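Local coordinates for competence protein ComEA-related protein (Thermus thermophilus, PDB 2DUY) that is of unknown function but carries paired helix-hairpin-helix motifs of a kind generally associated with binding DNA, at residues Arg41-Gly46 with Leu56-Ile61. Sequence-based numbering, arbitrary orientation.
Sequences RRIVEG and LKVKGI
Arg-42 of helix 37-45 reaches across to the turn Val-58 to Ile-61, which leads into helix 63-69; the contact thus joins the second helix of one helix-hairpin-helix motif to the hairpin of the next. That turn is type II by its backbone angles, with Gly-60 at a positive phi and Ile-61 N bonded to Val-58 O.

Followed outward, the Arg-42 side chain meets Val-58 first: its CB lies 3.5 Å from Val-58 CG1. With CG anti to the carbonyl carbon (chi1 -66°) and the chain extended from there to NE, the guanidinium is carried alongside Lys-59. CD passes 3.4 Å from Lys-59 O, and NH1 donates a 2.9 Å hydrogen bond to that same oxygen. The bond is bent, 145° at the hydrogen, and NH1 sits above the carbonyl plane instead of on a lone pair. Lys-59 CB lies over one guanidinium face, with CD on the same side but offset toward the rim, while NH2 and Lys-59 NZ both donate to a single water. This shared acceptor bridges two like charges and probably eases their proximity.

Behind the arginine the contact turns apolar. Ile-43 and Ile-61 cross at about a right angle, Ile-61 CD1 resting 3.8 Å from Ile-43 CG1, and Leu-55 touches both residues. Leu-29 of helix 26-29 also packs on Ile-43, tying this buried patch to the preceding helix.

On the far side of the contact from Arg-42, Lys-57 reaches back to Gly-46. Its chain, bent at chi3, brings the ammonium to the carbonyl of Gly-46, with a weak second bond to Pro-48 O. Lys-57 NZ lies 2.8 Å from Gly-46 O, nearly in line with the C=O bond at 163°.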
loop_
_atom_site.group_PDB
_atom_site.type_symbol
_atom_site.label_atom_id
_atom_site.label_comp_id
_atom_site.label_asym_id
_atom_site.label_seq_id
_atom_site.Cartn_x
_atom_site.Cartn_y
_atom_site.Cartn_z
ATOM N N ARG A 41 8.882 0.370 -1.119
ATOM C CA ARG A 41 9.921 0.819 -0.189
ATOM C C ARG A 41 9.513 2.114 0.514
ATOM O O ARG A 41 9.671 2.250 1.729
ATOM C CB ARG A 41 11.232 1.058 -0.935
ATOM C CG ARG A 41 12.436 1.204 -0.022
ATOM C CD ARG A 41 13.602 1.916 -0.711
ATOM N NE ARG A 41 13.601 3.354 -0.435
ATOM C CZ ARG A 41 12.906 4.264 -1.111
ATOM N NH1 ARG A 41 12.138 3.907 -2.135
ATOM N NH2 ARG A 41 12.968 5.540 -0.748
ATOM N N ARG A 42 9.000 3.074 -0.252
ATOM C CA ARG A 42 8.576 4.347 0.333
ATOM C C ARG A 42 7.410 4.155 1.298
ATOM O O ARG A 42 7.295 4.866 2.292
ATOM C CB ARG A 42 8.161 5.330 -0.764
ATOM C CG ARG A 42 9.311 5.768 -1.655
ATOM C CD ARG A 42 8.819 6.576 -2.839
ATOM N NE ARG A 42 9.928 7.085 -3.640
ATOM C CZ ARG A 42 9.786 7.706 -4.807
ATOM N NH1 ARG A 42 8.571 7.893 -5.319
ATOM N NH2 ARG A 42 10.857 8.147 -5.459
ATOM N N ILE A 43 6.532 3.208 0.999
ATOM C CA ILE A 43 5.404 2.957 1.885
ATOM C C ILE A 43 5.940 2.467 3.235
ATOM O O ILE A 43 5.523 2.961 4.272
ATOM C CB ILE A 43 4.430 1.917 1.278
ATOM C CG1 ILE A 43 3.687 2.558 0.101
ATOM C CG2 ILE A 43 3.428 1.423 2.347
ATOM C CD1 ILE A 43 2.817 1.591 -0.689
ATOM N N VAL A 44 6.871 1.513 3.226
ATOM C CA VAL A 44 7.423 1.007 4.497
ATOM C C VAL A 44 8.107 2.126 5.268
ATOM O O VAL A 44 7.933 2.265 6.488
ATOM C CB VAL A 44 8.473 -0.115 4.292
ATOM C CG1 VAL A 44 9.064 -0.522 5.653
ATOM C CG2 VAL A 44 7.833 -1.317 3.626
ATOM N N GLU A 45 8.890 2.924 4.552
ATOM C CA GLU A 45 9.619 4.026 5.168
ATOM C C GLU A 45 8.708 5.095 5.757
ATOM O O GLU A 45 9.098 5.806 6.685
ATOM C CB GLU A 45 10.576 4.653 4.147
ATOM C CG GLU A 45 11.728 3.725 3.762
ATOM C CD GLU A 45 12.747 4.380 2.850
ATOM O OE1 GLU A 45 13.860 3.833 2.716
ATOM O OE2 GLU A 45 12.438 5.436 2.265
ATOM N N GLY A 46 7.492 5.202 5.226
ATOM C CA GLY A 46 6.563 6.194 5.729
ATOM C C GLY A 46 5.724 5.768 6.927
ATOM O O GLY A 46 4.922 6.558 7.427
ATOM N N LEU A 56 -1.205 9.255 1.183
ATOM C CA LEU A 56 -0.950 10.418 0.341
ATOM C C LEU A 56 0.353 11.118 0.730
ATOM O O LEU A 56 0.788 12.043 0.039
ATOM C CB LEU A 56 -2.121 11.411 0.398
ATOM C CG LEU A 56 -3.381 10.932 -0.331
ATOM C CD1 LEU A 56 -4.498 11.954 -0.190
ATOM C CD2 LEU A 56 -3.045 10.716 -1.816
ATOM N N LYS A 57 0.978 10.691 1.827
ATOM C CA LYS A 57 2.253 11.299 2.211
ATOM C C LYS A 57 3.406 10.642 1.454
ATOM O O LYS A 57 4.531 11.136 1.484
ATOM C CB LYS A 57 2.518 11.156 3.711
ATOM C CG LYS A 57 2.910 9.762 4.161
ATOM C CD LYS A 57 3.420 9.791 5.597
ATOM C CE LYS A 57 2.807 8.689 6.431
ATOM N NZ LYS A 57 3.296 8.741 7.844
ATOM N N VAL A 58 3.122 9.540 0.765
ATOM C CA VAL A 58 4.158 8.817 0.029
ATOM C C VAL A 58 4.356 9.392 -1.363
ATOM O O VAL A 58 3.397 9.535 -2.119
ATOM C CB VAL A 58 3.807 7.328 -0.107
ATOM C CG1 VAL A 58 4.915 6.602 -0.853
ATOM C CG2 VAL A 58 3.602 6.722 1.268
ATOM N N LYS A 59 5.599 9.724 -1.699
ATOM C CA LYS A 59 5.873 10.297 -3.013
ATOM C C LYS A 59 5.537 9.268 -4.078
ATOM O O LYS A 59 5.958 8.117 -3.992
ATOM C CB LYS A 59 7.346 10.709 -3.123
ATOM C CG LYS A 59 7.686 11.514 -4.379
ATOM C CD LYS A 59 9.132 12.029 -4.327
ATOM C CE LYS A 59 9.405 13.109 -5.374
ATOM N NZ LYS A 59 9.240 12.620 -6.770
ATOM N N GLY A 60 4.757 9.680 -5.072
ATOM C CA GLY A 60 4.404 8.768 -6.144
ATOM C C GLY A 60 3.034 8.124 -6.076
ATOM O O GLY A 60 2.621 7.464 -7.028
ATOM N N ILE A 61 2.331 8.291 -4.962
ATOM C CA ILE A 61 1.003 7.711 -4.825
ATOM C C ILE A 61 -0.061 8.798 -4.958
ATOM O O ILE A 61 -0.490 9.395 -3.973
ATOM C CB ILE A 61 0.843 6.982 -3.473
ATOM C CG1 ILE A 61 1.801 5.786 -3.424
ATOM C CG2 ILE A 61 -0.585 6.496 -3.308
ATOM C CD1 ILE A 61 1.730 4.976 -2.136
HETATM O O HOH W 1 10.898 10.479 -7.237
#